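Local coordinates for ESX secretion system protein EccC (Thermomonospora curvata, PDB 4NH0), which forms part of the ESX type VII secretion system that exports EsxA and EsxB, and has weak ATPase activity, possibly acting as the translocase subunit, at residues T863-D871 and L877-T887. Numbering follows the deposited sequence.
Sequences TALPRIDGD and LTEGIATTVKT. With ATP (adenosine-5'-triphosphate), chain G.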
loop_
_atom_site.group_PDB
_atom_site.type_symbol
_atom_site.label_atom_id
_atom_site.label_comp_id
_atom_site.label_asym_id
_atom_site.label_seq_id
_atom_site.Cartn_x
_atom_site.Cartn_y
_atom_site.Cartn_z
ATOM N N THR A 863 0.773 -8.224 -3.799
ATOM C CA THR A 863 1.411 -7.730 -2.585
ATOM C C THR A 863 1.816 -8.869 -1.661
ATOM O O THR A 863 1.019 -9.762 -1.380
ATOM C CB THR A 863 0.488 -6.774 -1.809
ATOM O OG1 THR A 863 -0.613 -7.508 -1.261
ATOM C CG2 THR A 863 -0.041 -5.690 -2.722
ATOM N N ALA A 864 3.057 -8.833 -1.191
ATOM C CA ALA A 864 3.546 -9.846 -0.268
ATOM C C ALA A 864 2.879 -9.697 1.091
ATOM O O ALA A 864 2.148 -8.739 1.331
ATOM C CB ALA A 864 5.055 -9.758 -0.130
ATOM N N LEU A 865 3.130 -10.653 1.977
ATOM C CA LEU A 865 2.578 -10.610 3.325
ATOM C C LEU A 865 3.648 -10.173 4.318
ATOM O O LEU A 865 4.805 -10.577 4.203
ATOM C CB LEU A 865 2.004 -11.973 3.717
ATOM C CG LEU A 865 0.509 -12.195 3.475
ATOM C CD1 LEU A 865 0.138 -11.961 2.020
ATOM C CD2 LEU A 865 0.099 -13.592 3.913
ATOM N N PRO A 866 3.266 -9.348 5.304
ATOM C CA PRO A 866 4.223 -8.814 6.277
ATOM C C PRO A 866 4.717 -9.877 7.251
ATOM O O PRO A 866 4.578 -9.712 8.462
ATOM C CB PRO A 866 3.412 -7.743 7.005
ATOM C CG PRO A 866 2.013 -8.233 6.928
ATOM C CD PRO A 866 1.887 -8.917 5.595
ATOM N N ARG A 867 5.287 -10.954 6.722
ATOM C CA ARG A 867 5.740 -12.067 7.544
ATOM C C ARG A 867 7.185 -12.435 7.234
ATOM O O ARG A 867 7.678 -12.183 6.134
ATOM C CB ARG A 867 4.839 -13.288 7.333
ATOM C CG ARG A 867 3.356 -12.970 7.275
ATOM C CD ARG A 867 2.522 -14.227 7.098
ATOM N NE ARG A 867 2.683 -15.149 8.216
ATOM C CZ ARG A 867 1.924 -16.222 8.415
ATOM N NH1 ARG A 867 0.946 -16.512 7.569
ATOM N NH2 ARG A 867 2.143 -17.005 9.461
ATOM N N ILE A 868 7.861 -13.031 8.210
ATOM C CA ILE A 868 9.206 -13.554 8.005
ATOM C C ILE A 868 9.265 -15.013 8.438
ATOM O O ILE A 868 10.346 -15.585 8.587
ATOM C CB ILE A 868 10.268 -12.741 8.775
ATOM C CG1 ILE A 868 10.004 -12.796 10.281
ATOM C CG2 ILE A 868 10.295 -11.302 8.291
ATOM C CD1 ILE A 868 11.053 -13.560 11.059
ATOM N N ASP A 869 8.095 -15.613 8.634
ATOM C CA ASP A 869 8.009 -17.007 9.053
ATOM C C ASP A 869 8.074 -17.957 7.861
ATOM O O ASP A 869 8.736 -18.992 7.916
ATOM C CB ASP A 869 6.727 -17.250 9.857
ATOM C CG ASP A 869 5.487 -16.704 9.170
ATOM O OD1 ASP A 869 5.473 -16.613 7.925
ATOM O OD2 ASP A 869 4.518 -16.366 9.882
ATOM N N GLY A 870 7.383 -17.599 6.784
ATOM C CA GLY A 870 7.368 -18.420 5.588
ATOM C C GLY A 870 5.973 -18.861 5.199
ATOM O O GLY A 870 5.713 -19.171 4.036
ATOM N N ASP A 871 5.072 -18.896 6.174
ATOM C CA ASP A 871 3.686 -19.269 5.920
ATOM C C ASP A 871 3.017 -18.223 5.038
ATOM O O ASP A 871 3.100 -17.025 5.306
ATOM C CB ASP A 871 2.922 -19.434 7.234
ATOM C CG ASP A 871 1.505 -19.930 7.029
ATOM O OD1 ASP A 871 1.097 -20.874 7.737
ATOM O OD2 ASP A 871 0.798 -19.375 6.165
ATOM N N LEU A 877 -2.423 -14.958 9.429
ATOM C CA LEU A 877 -1.636 -13.739 9.285
ATOM C C LEU A 877 -1.399 -13.055 10.627
ATOM O O LEU A 877 -0.304 -12.560 10.892
ATOM C CB LEU A 877 -2.327 -12.771 8.323
ATOM C CG LEU A 877 -1.631 -11.427 8.109
ATOM C CD1 LEU A 877 -0.221 -11.637 7.592
ATOM C CD2 LEU A 877 -2.430 -10.555 7.155
ATOM N N THR A 878 -2.430 -13.035 11.466
ATOM C CA THR A 878 -2.362 -12.368 12.762
ATOM C C THR A 878 -1.254 -12.946 13.637
ATOM O O THR A 878 -0.491 -12.206 14.257
ATOM C CB THR A 878 -3.700 -12.473 13.515
ATOM O OG1 THR A 878 -4.767 -12.054 12.657
ATOM C CG2 THR A 878 -3.681 -11.599 14.759
ATOM N N GLU A 879 -1.170 -14.271 13.679
ATOM C CA GLU A 879 -0.138 -14.945 14.457
ATOM C C GLU A 879 1.232 -14.728 13.830
ATOM O O GLU A 879 2.252 -14.749 14.518
ATOM C CB GLU A 879 -0.436 -16.443 14.569
ATOM C CG GLU A 879 -1.716 -16.782 15.324
ATOM C CD GLU A 879 -2.963 -16.636 14.469
ATOM O OE1 GLU A 879 -2.830 -16.329 13.265
ATOM O OE2 GLU A 879 -4.075 -16.829 15.003
ATOM N N GLY A 880 1.249 -14.518 12.517
ATOM C CA GLY A 880 2.487 -14.310 11.792
ATOM C C GLY A 880 3.109 -12.956 12.065
ATOM O O GLY A 880 4.296 -12.864 12.370
ATOM N N ILE A 881 2.301 -11.906 11.955
ATOM C CA ILE A 881 2.763 -10.539 12.178
ATOM C C ILE A 881 3.328 -10.361 13.584
ATOM O O ILE A 881 4.379 -9.746 13.768
ATOM C CB ILE A 881 1.624 -9.520 11.960
ATOM C CG1 ILE A 881 1.084 -9.617 10.533
ATOM C CG2 ILE A 881 2.105 -8.108 12.244
ATOM C CD1 ILE A 881 -0.034 -8.641 10.239
ATOM N N ALA A 882 2.631 -10.914 14.570
ATOM C CA ALA A 882 3.027 -10.787 15.968
ATOM C C ALA A 882 4.404 -11.389 16.234
ATOM O O ALA A 882 5.136 -10.920 17.104
ATOM C CB ALA A 882 1.988 -11.438 16.866
ATOM N N THR A 883 4.751 -12.428 15.483
ATOM C CA THR A 883 6.041 -13.090 15.646
ATOM C C THR A 883 7.160 -12.311 14.965
ATOM O O THR A 883 8.305 -12.337 15.414
ATOM C CB THR A 883 6.012 -14.523 15.088
ATOM O OG1 THR A 883 5.519 -14.504 13.743
ATOM C CG2 THR A 883 5.114 -15.406 15.937
ATOM N N THR A 884 6.824 -11.621 13.879
ATOM C CA THR A 884 7.798 -10.804 13.164
ATOM C C THR A 884 8.214 -9.605 14.007
ATOM O O THR A 884 9.402 -9.323 14.158
ATOM C CB THR A 884 7.244 -10.301 11.821
ATOM O OG1 THR A 884 6.150 -9.409 12.058
ATOM C CG2 THR A 884 6.767 -11.463 10.973
ATOM N N VAL A 885 7.223 -8.905 14.550
ATOM C CA VAL A 885 7.463 -7.752 15.410
ATOM C C VAL A 885 8.283 -8.153 16.630
ATOM O O VAL A 885 9.195 -7.436 17.044
ATOM C CB VAL A 885 6.140 -7.111 15.872
ATOM C CG1 VAL A 885 6.409 -5.897 16.745
ATOM C CG2 VAL A 885 5.293 -6.727 14.673
ATOM N N LYS A 886 7.953 -9.310 17.194
ATOM C CA LYS A 886 8.672 -9.848 18.340
ATOM C C LYS A 886 10.144 -10.066 18.009
ATOM O O LYS A 886 11.020 -9.820 18.836
ATOM C CB LYS A 886 8.039 -11.163 18.798
ATOM C CG LYS A 886 8.669 -11.759 20.044
ATOM C CD LYS A 886 8.127 -13.149 20.330
ATOM C CE LYS A 886 8.665 -13.689 21.644
ATOM N NZ LYS A 886 10.125 -13.437 21.789
ATOM N N THR A 887 10.405 -10.520 16.789
ATOM C CA THR A 887 11.762 -10.818 16.351
ATOM C C THR A 887 12.591 -9.550 16.179
ATOM O O THR A 887 13.751 -9.497 16.585
ATOM C CB THR A 887 11.762 -11.602 15.027
ATOM O OG1 THR A 887 10.853 -12.705 15.121
ATOM C CG2 THR A 887 13.155 -12.120 14.712
HETATM P PG ATP G . -11.112 -2.159 4.265
HETATM O O1G ATP G . -11.376 -1.438 2.968
HETATM O O2G ATP G . -10.223 -1.407 5.224
HETATM O O3G ATP G . -12.340 -2.757 4.905
HETATM P PB ATP G . -8.826 -3.213 3.073
HETATM O O1B ATP G . -7.923 -2.403 3.967
HETATM O O2B ATP G . -9.136 -2.736 1.677
HETATM O O3B ATP G . -10.229 -3.432 3.827
HETATM P PA ATP G . -7.202 -5.240 4.074
HETATM O O1A ATP G . -5.810 -4.771 3.737
HETATM O O2A ATP G . -7.780 -4.888 5.423
HETATM O O3A ATP G . -8.212 -4.694 2.950
HETATM O "O5'" ATP G . -7.260 -6.834 3.872
HETATM C "C5'" ATP G . -8.504 -7.530 3.909
HETATM C "C4'" ATP G . -8.243 -9.029 3.824
HETATM O "O4'" ATP G . -7.631 -9.351 2.573
HETATM C "C3'" ATP G . -7.300 -9.491 4.921
HETATM O "O3'" ATP G . -7.995 -10.318 5.858
HETATM C "C2'" ATP G . -6.216 -10.294 4.231
HETATM O "O2'" ATP G . -6.198 -11.627 4.745
HETATM C "C1'" ATP G . -6.578 -10.299 2.755
HETATM N N9 ATP G . -5.399 -9.893 1.952
HETATM C C8 ATP G . -4.999 -8.627 1.737
HETATM N N7 ATP G . -3.885 -8.588 0.962
HETATM C C5 ATP G . -3.555 -9.859 0.669
HETATM C C6 ATP G . -2.487 -10.530 -0.108
HETATM N N6 ATP G . -1.526 -9.817 -0.741
HETATM N N1 ATP G . -2.505 -11.878 -0.161
HETATM C C2 ATP G . -3.453 -12.600 0.464
HETATM N N3 ATP G . -4.449 -12.057 1.185
HETATM C C4 ATP G . -4.554 -10.715 1.325
#
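L877 of helix 877-891 meets R867 and P866 of the preceding loop chiefly through its CD1 methyl. With CG anti to its backbone N (chi1 178°), L877 directs CD1 against the aliphatic part of R867, 3.8 Å from R867 CD, and the proline ring, 4.0 Å from P866 CD. One turn along, I881 CD1 packs on P866 CG at 3.9 Å. T884 CG2 sits against the loop backbone, 3.4 Å from I868 N, and beside I868 CG1 at 3.6 Å, the two chains running antiparallel.

The R867 chain bends at chi3 (62°), and its guanidinium lies close against G880 (R867 NH2 to G880 CA 3.6 Å), where a side chain would probably have no room. L877 CA and D871 CA lie over opposite faces of the group, while D869 and D871 form salt bridges with it. A methionine in place of R867 would probably leave both carboxylates without their cationic mate and the loop freer to move.

No hydrogen bond crosses between the two segments, so apolar packing, with a charge network within the loop, joins loop and helix in the second FtsK module, near T863, whose OG1 accepts a hydrogen bond from ATP N6 and whose O accepts a weak one.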